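Long-range contacts in substrate-binding protein (Synechococcus sp., PDB 6WPN), which probably binds an oligosaccharide or modified sugar in the periplasm as the substrate-binding component of a transport system: residues V87-P92 against A298-A303; A156-A161 against A172-E177. One frame throughout, in Å; residues are numbered along the deposited sequence.

Contact 1 of 2, residues V87-P92 against A298-A303; sequences VVNLNP and ALMTLA
V88 and A303 grip each other through two backbone hydrogen bonds where strand 87-90 runs antiparallel to strand 295-303, inside the mixed sheet of this periplasmic-binding-protein fold. V88 N gives to A303 O and A303 N to V88 O, both at 2.7 Å and both in the carbonyl plane. Two residues on, L90 and T301 form the next hydrogen-bonded pair, with T301 N 2.8 Å from L90 O.

The intervening pair, N89 and L302, is non-hydrogen-bonded, yet N89 adds a side-chain bond of its own. With CG anti to the backbone N (chi1 178°), its amide reaches over to strand 295-303, and ND2 donates to T301 O at 2.7 Å. The same oxygen accepts from L90 N, and the two donors approach it from opposite faces of the carbonyl plane. N89 OD1 accepts a weak hydrogen bond from L35 N, so the amide links strand 87-90 to strand 295-303 firmly and to strand 30-35 more weakly, and the CE methyl of selenomethionine M300 lies 3.2 Å from N89 OD1.

L302 lays CD2 on N89 CB, whereas L90 CD1 meets A303 CB across the other side of the sheet. Beyond the paired region N91 caps the following helix through OD1 to F94 N, and P92 CD rests 3.2 Å from L299 O. L90 O also takes a weak second bond from the hydroxyl T301 OG1, 3.2 Å away.

Contact 2 of 2, residues A156-A161 against A172-E177; sequences AGLSRA and ARSIRE
Apolar contact carries the meeting of A156 and L158 with I175, and no hydrogen bond crosses between the two segments. The end of the isoleucine chain does the touching: I175 CD1 sits 3.6 Å from A156 CB and 3.7 Å from L158 CD1, so one methyl serves both A156 and L158. I175 places CG1 beside its backbone N (chi1 -58°), and the second bend, chi2 -75°, helps bring CD1 across to segment 156-161 although the CB itself does not point there. L153 of helix 150-155 also packs on both L158 and I175.

Contacts with S174 lie beside this apolar one. Both methyls of L158 approach the CB of S174 from the same side, CD1 at 3.9 Å and CD2 at 4.0 Å, while A156 CB lies 3.7 Å from the carbonyl oxygen S174 O.

Two polar groups here have partners within helix 168-179. S174 OG makes a weak hydrogen bond back to A170 O, and I175 O accepts from T179 OG1.

Between A156 and L158, G157 turns the chain with positive phi (73°) and redirects it after helix 150-155. A156 and L158 thereby pack on helix 168-179 from a helix C-terminus closed by a Schellman motif.

In the fold
Contact 2 is nested within the long chain excursion that contact 1 closes: strand 87-90 comes first, then 156-161 and 172-177, and finally strand 295-303. Their centres lie 38 Å apart, on opposite sides of the chain's centre, and the nearest atoms are about 21 Å apart. Contact 1 is buried in the mixed sheet; contact 2 is peripheral, where a loop meets helix 168-179. Strand 137-149, which pairs with strand 295-303 and leads directly into helix 150-155, connects the two regions. Such passage of the chain out and back is consistent with the two-lobed architecture of solute-binding proteins, in which sugar would bind between the lobes.

Contact 1 of 2, residues V87-P92 against A298-A303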
ATOM      1  N   VAL A  87     -15.443   3.460  14.471  1.00 46.58           N
ATOM      2  CA  VAL A  87     -14.170   2.867  14.069  1.00 48.16           C
ATOM      3  C   VAL A  87     -13.943   3.181  12.600  1.00 46.25           C
ATOM      4  O   VAL A  87     -14.811   2.912  11.761  1.00 59.25           O
ATOM      5  CB  VAL A  87     -14.129   1.341  14.295  1.00 46.81           C
ATOM      6  CG1 VAL A  87     -12.795   0.786  13.845  1.00 48.79           C
ATOM      7  CG2 VAL A  87     -14.372   0.999  15.755  1.00 48.83           C
ATOM      8  N   VAL A  88     -12.784   3.748  12.287  1.00 49.29           N
ATOM      9  CA  VAL A  88     -12.453   4.136  10.925  1.00 55.65           C
ATOM     10  C   VAL A  88     -11.178   3.419  10.512  1.00 47.61           C
ATOM     11  O   VAL A  88     -10.215   3.345  11.283  1.00 48.25           O
ATOM     12  CB  VAL A  88     -12.286   5.663  10.785  1.00 52.66           C
ATOM     13  CG1 VAL A  88     -12.083   6.040   9.329  1.00 60.24           C
ATOM     14  CG2 VAL A  88     -13.492   6.366  11.337  1.00 60.30           C
ATOM     15  N   ASN A  89     -11.174   2.913   9.284  1.00 51.08           N
ATOM     16  CA  ASN A  89     -10.029   2.214   8.717  1.00 60.01           C
ATOM     17  C   ASN A  89      -9.103   3.224   8.046  1.00 59.14           C
ATOM     18  O   ASN A  89      -9.518   3.935   7.125  1.00 50.49           O
ATOM     19  CB  ASN A  89     -10.507   1.158   7.722  1.00 64.45           C
ATOM     20  CG  ASN A  89      -9.374   0.432   7.053  1.00 63.05           C
ATOM     21  OD1 ASN A  89      -9.478   0.058   5.889  1.00 73.57           O
ATOM     22  ND2 ASN A  89      -8.287   0.216   7.783  1.00 63.94           N
ATOM     23  N   LEU A  90      -7.855   3.284   8.504  1.00 57.87           N
ATOM     24  CA  LEU A  90      -6.908   4.275   8.019  1.00 55.94           C
ATOM     25  C   LEU A  90      -5.599   3.599   7.636  1.00 54.93           C
ATOM     26  O   LEU A  90      -5.385   2.411   7.891  1.00 60.77           O
ATOM     27  CB  LEU A  90      -6.634   5.351   9.080  1.00 52.80           C
ATOM     28  CG  LEU A  90      -7.808   6.175   9.605  1.00 51.33           C
ATOM     29  CD1 LEU A  90      -7.298   7.250  10.549  1.00 56.70           C
ATOM     30  CD2 LEU A  90      -8.594   6.784   8.468  1.00 55.48           C
ATOM     31  N   ASN A  91      -4.721   4.383   7.021  1.00 56.71           N
ATOM     32  CA  ASN A  91      -3.344   4.027   6.730  1.00 70.16           C
ATOM     33  C   ASN A  91      -2.437   5.090   7.342  1.00 75.68           C
ATOM     34  O   ASN A  91      -2.898   6.194   7.657  1.00 75.89           O
ATOM     35  CB  ASN A  91      -3.088   3.906   5.219  1.00 71.33           C
ATOM     36  CG  ASN A  91      -3.146   5.232   4.502  1.00 75.48           C
ATOM     37  OD1 ASN A  91      -3.847   6.147   4.919  1.00 82.33           O
ATOM     38  ND2 ASN A  91      -2.398   5.342   3.410  1.00 82.15           N
ATOM     39  N   PRO A  92      -1.159   4.782   7.561  1.00 60.94           N
ATOM     40  CA  PRO A  92      -0.273   5.710   8.293  1.00 74.22           C
ATOM     41  C   PRO A  92      -0.297   7.126   7.733  1.00 79.47           C
ATOM     42  O   PRO A  92      -0.358   8.082   8.522  1.00 82.08           O
ATOM     43  CB  PRO A  92       1.121   5.062   8.160  1.00 74.93           C
ATOM     44  CG  PRO A  92       0.937   3.832   7.291  1.00 76.35           C
ATOM     45  CD  PRO A  92      -0.512   3.477   7.359  1.00 72.58           C
ATOM     46  N   ALA A 298       2.355  -2.089   3.176  1.00 37.02           N
ATOM     47  CA  ALA A 298       1.167  -1.253   3.306  1.00 44.05           C
ATOM     48  C   ALA A 298       0.449  -1.603   4.601  1.00 46.79           C
ATOM     49  O   ALA A 298      -0.092  -2.705   4.738  1.00 50.48           O
ATOM     50  CB  ALA A 298       0.246  -1.438   2.103  1.00 39.48           C
ATOM     51  N   LEU A 299       0.431  -0.670   5.545  1.00 46.45           N
ATOM     52  CA  LEU A 299      -0.182  -0.907   6.844  1.00 55.79           C
ATOM     53  C   LEU A 299      -1.621  -0.404   6.857  1.00 58.77           C
ATOM     54  O   LEU A 299      -1.893   0.737   6.472  1.00 59.71           O
ATOM     55  CB  LEU A 299       0.633  -0.230   7.947  1.00 64.88           C
ATOM     56  CG  LEU A 299       0.002  -0.164   9.339  1.00 75.07           C
ATOM     57  CD1 LEU A 299      -0.483  -1.527   9.803  1.00 74.40           C
ATOM     58  CD2 LEU A 299       0.992   0.422  10.338  1.00 76.58           C
HETATM   59  N   MSE A 300      -2.537  -1.260   7.301  1.00 58.07           N
HETATM   60  CA  MSE A 300      -3.929  -0.878   7.503  1.00 60.23           C
HETATM   61  C   MSE A 300      -4.260  -0.878   8.991  1.00 56.99           C
HETATM   62  O   MSE A 300      -3.970  -1.845   9.692  1.00 67.12           O
HETATM   63  CB  MSE A 300      -4.862  -1.828   6.754  1.00 72.73           C
HETATM   64  CG  MSE A 300      -4.580  -1.901   5.270  1.00102.08           C
HETATM   65 SE   MSE A 300      -4.657  -0.147   4.432  1.00131.56          SE
HETATM   66  CE  MSE A 300      -6.538   0.262   4.735  1.00131.24           C
ATOM     67  N   THR A 301      -4.865   0.206   9.474  1.00 40.16           N
ATOM     68  CA  THR A 301      -5.149   0.364  10.893  1.00 48.15           C
ATOM     69  C   THR A 301      -6.616   0.715  11.101  1.00 49.96           C
ATOM     70  O   THR A 301      -7.359   1.000  10.157  1.00 54.52           O
ATOM     71  CB  THR A 301      -4.275   1.449  11.535  1.00 47.89           C
ATOM     72  OG1 THR A 301      -4.549   2.713  10.919  1.00 55.74           O
ATOM     73  CG2 THR A 301      -2.802   1.117  11.365  1.00 45.55           C
ATOM     74  N   LEU A 302      -7.027   0.678  12.364  1.00 53.74           N
ATOM     75  CA  LEU A 302      -8.372   1.052  12.774  1.00 54.13           C
ATOM     76  C   LEU A 302      -8.259   2.121  13.849  1.00 53.06           C
ATOM     77  O   LEU A 302      -7.511   1.946  14.814  1.00 60.78           O
ATOM     78  CB  LEU A 302      -9.147  -0.161  13.295  1.00 50.23           C
ATOM     79  CG  LEU A 302      -9.426  -1.234  12.243  1.00 42.57           C
ATOM     80  CD1 LEU A 302     -10.230  -2.370  12.847  1.00 47.47           C
ATOM     81  CD2 LEU A 302     -10.132  -0.642  11.026  1.00 43.53           C
ATOM     82  N   ALA A 303      -8.984   3.228  13.679  1.00 48.61           N
ATOM     83  CA  ALA A 303      -8.905   4.356  14.598  1.00 43.43           C
ATOM     84  C   ALA A 303     -10.294   4.719  15.108  1.00 53.78           C
ATOM     85  O   ALA A 303     -11.313   4.391  14.491  1.00 59.65           O
ATOM     86  CB  ALA A 303      -8.251   5.574  13.934  1.00 43.35           C
TER

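Contact 2 of 2, residues A156-A161 against A172-E177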
ATOM      1  N   ALA A 156      12.289 -12.122 -24.579  1.00 39.32           N
ATOM      2  CA  ALA A 156      13.287 -11.057 -24.569  1.00 43.97           C
ATOM      3  C   ALA A 156      14.717 -11.563 -24.389  1.00 49.32           C
ATOM      4  O   ALA A 156      15.651 -10.751 -24.365  1.00 53.57           O
ATOM      5  CB  ALA A 156      12.958 -10.064 -23.459  1.00 40.33           C
ATOM      6  N   GLY A 157      14.915 -12.875 -24.283  1.00 49.22           N
ATOM      7  CA  GLY A 157      16.248 -13.387 -24.058  1.00 41.45           C
ATOM      8  C   GLY A 157      16.736 -13.136 -22.654  1.00 46.77           C
ATOM      9  O   GLY A 157      17.929 -12.894 -22.455  1.00 51.97           O
ATOM     10  N   LEU A 158      15.839 -13.156 -21.674  1.00 49.25           N
ATOM     11  CA  LEU A 158      16.185 -12.931 -20.281  1.00 49.55           C
ATOM     12  C   LEU A 158      15.810 -14.159 -19.465  1.00 46.93           C
ATOM     13  O   LEU A 158      14.875 -14.890 -19.806  1.00 42.63           O
ATOM     14  CB  LEU A 158      15.476 -11.699 -19.722  1.00 40.59           C
ATOM     15  CG  LEU A 158      15.682 -10.415 -20.519  1.00 41.49           C
ATOM     16  CD1 LEU A 158      14.801  -9.295 -19.965  1.00 46.70           C
ATOM     17  CD2 LEU A 158      17.145 -10.012 -20.489  1.00 43.47           C
ATOM     18  N   SER A 159      16.549 -14.379 -18.379  1.00 41.56           N
ATOM     19  CA  SER A 159      16.290 -15.518 -17.517  1.00 52.01           C
ATOM     20  C   SER A 159      15.631 -15.152 -16.196  1.00 47.77           C
ATOM     21  O   SER A 159      15.068 -16.039 -15.548  1.00 52.90           O
ATOM     22  CB  SER A 159      17.592 -16.289 -17.241  1.00 49.87           C
ATOM     23  OG  SER A 159      18.600 -15.446 -16.712  1.00 57.17           O
ATOM     24  N   ARG A 160      15.675 -13.887 -15.783  1.00 55.93           N
ATOM     25  CA  ARG A 160      14.978 -13.467 -14.574  1.00 49.06           C
ATOM     26  C   ARG A 160      14.802 -11.958 -14.588  1.00 53.37           C
ATOM     27  O   ARG A 160      15.441 -11.243 -15.363  1.00 60.93           O
ATOM     28  CB  ARG A 160      15.715 -13.901 -13.303  1.00 54.20           C
ATOM     29  CG  ARG A 160      17.118 -13.351 -13.178  1.00 76.11           C
ATOM     30  CD  ARG A 160      17.812 -13.953 -11.973  1.00 93.80           C
ATOM     31  NE  ARG A 160      19.262 -13.850 -12.065  1.00104.53           N
ATOM     32  CZ  ARG A 160      20.108 -14.526 -11.296  1.00107.67           C
ATOM     33  NH1 ARG A 160      19.634 -15.365 -10.378  1.00109.12           N
ATOM     34  NH2 ARG A 160      21.411 -14.372 -11.442  1.00108.99           N
ATOM     35  N   ALA A 161      13.914 -11.486 -13.712  1.00 48.94           N
ATOM     36  CA  ALA A 161      13.599 -10.076 -13.556  1.00 50.50           C
ATOM     37  C   ALA A 161      14.541  -9.425 -12.548  1.00 49.09           C
ATOM     38  O   ALA A 161      15.006 -10.078 -11.610  1.00 48.50           O
ATOM     39  CB  ALA A 161      12.154  -9.902 -13.094  1.00 42.08           C
ATOM     40  N   ALA A 172      14.304  -3.098 -18.796  1.00 35.23           N
ATOM     41  CA  ALA A 172      13.183  -2.539 -19.546  1.00 34.95           C
ATOM     42  C   ALA A 172      13.512  -2.415 -21.028  1.00 38.36           C
ATOM     43  O   ALA A 172      12.654  -2.664 -21.883  1.00 39.67           O
ATOM     44  CB  ALA A 172      12.787  -1.177 -18.968  1.00 28.90           C
ATOM     45  N   ARG A 173      14.741  -2.011 -21.350  1.00 39.33           N
ATOM     46  CA  ARG A 173      15.146  -1.924 -22.749  1.00 45.15           C
ATOM     47  C   ARG A 173      15.064  -3.286 -23.429  1.00 51.62           C
ATOM     48  O   ARG A 173      14.531  -3.404 -24.539  1.00 49.45           O
ATOM     49  CB  ARG A 173      16.558  -1.346 -22.856  1.00 54.23           C
ATOM     50  CG  ARG A 173      16.635   0.116 -22.464  1.00 63.45           C
ATOM     51  CD  ARG A 173      17.943   0.757 -22.877  1.00 66.53           C
ATOM     52  NE  ARG A 173      18.972   0.626 -21.849  1.00 70.76           N
ATOM     53  CZ  ARG A 173      19.233   1.558 -20.938  1.00 64.16           C
ATOM     54  NH1 ARG A 173      18.539   2.688 -20.928  1.00 55.96           N
ATOM     55  NH2 ARG A 173      20.185   1.357 -20.036  1.00 59.33           N
ATOM     56  N   SER A 174      15.573  -4.333 -22.767  1.00 45.41           N
ATOM     57  CA  SER A 174      15.564  -5.661 -23.376  1.00 48.10           C
ATOM     58  C   SER A 174      14.145  -6.129 -23.664  1.00 45.05           C
ATOM     59  O   SER A 174      13.888  -6.756 -24.699  1.00 54.20           O
ATOM     60  CB  SER A 174      16.279  -6.667 -22.469  1.00 47.16           C
ATOM     61  OG  SER A 174      17.684  -6.488 -22.509  1.00 50.96           O
ATOM     62  N   ILE A 175      13.202  -5.811 -22.776  1.00 41.58           N
ATOM     63  CA  ILE A 175      11.813  -6.183 -23.022  1.00 47.87           C
ATOM     64  C   ILE A 175      11.231  -5.354 -24.162  1.00 50.45           C
ATOM     65  O   ILE A 175      10.532  -5.883 -25.036  1.00 48.29           O
ATOM     66  CB  ILE A 175      10.982  -6.026 -21.736  1.00 49.00           C
ATOM     67  CG1 ILE A 175      11.559  -6.874 -20.595  1.00 47.59           C
ATOM     68  CG2 ILE A 175       9.526  -6.389 -21.998  1.00 54.62           C
ATOM     69  CD1 ILE A 175      11.282  -8.352 -20.714  1.00 38.57           C
ATOM     70  N   ARG A 176      11.545  -4.055 -24.198  1.00 50.49           N
ATOM     71  CA  ARG A 176      10.934  -3.167 -25.182  1.00 44.31           C
ATOM     72  C   ARG A 176      11.357  -3.518 -26.597  1.00 48.78           C
ATOM     73  O   ARG A 176      10.520  -3.575 -27.503  1.00 60.43           O
ATOM     74  CB  ARG A 176      11.301  -1.710 -24.890  1.00 51.95           C
ATOM     75  CG  ARG A 176      10.312  -0.978 -24.021  1.00 59.45           C
ATOM     76  CD  ARG A 176       8.908  -1.169 -24.545  1.00 57.32           C
ATOM     77  NE  ARG A 176       8.532  -0.162 -25.526  1.00 67.52           N
ATOM     78  CZ  ARG A 176       7.480  -0.264 -26.331  1.00 65.45           C
ATOM     79  NH1 ARG A 176       6.705  -1.340 -26.281  1.00 61.30           N
ATOM     80  NH2 ARG A 176       7.203   0.710 -27.188  1.00 66.82           N
ATOM     81  N   GLU A 177      12.637  -3.800 -26.800  1.00 54.79           N
ATOM     82  CA  GLU A 177      13.144  -3.938 -28.154  1.00 62.06           C
ATOM     83  C   GLU A 177      13.006  -5.350 -28.698  1.00 67.87           C
ATOM     84  O   GLU A 177      12.803  -5.519 -29.904  1.00 76.00           O
ATOM     85  CB  GLU A 177      14.611  -3.501 -28.204  1.00 69.66           C
ATOM     86  CG  GLU A 177      14.816  -2.045 -27.809  1.00 92.28           C
ATOM     87  CD  GLU A 177      16.279  -1.630 -27.790  1.00111.27           C
ATOM     88  OE1 GLU A 177      17.152  -2.482 -28.068  1.00117.24           O
ATOM     89  OE2 GLU A 177      16.555  -0.446 -27.495  1.00114.92           O
TER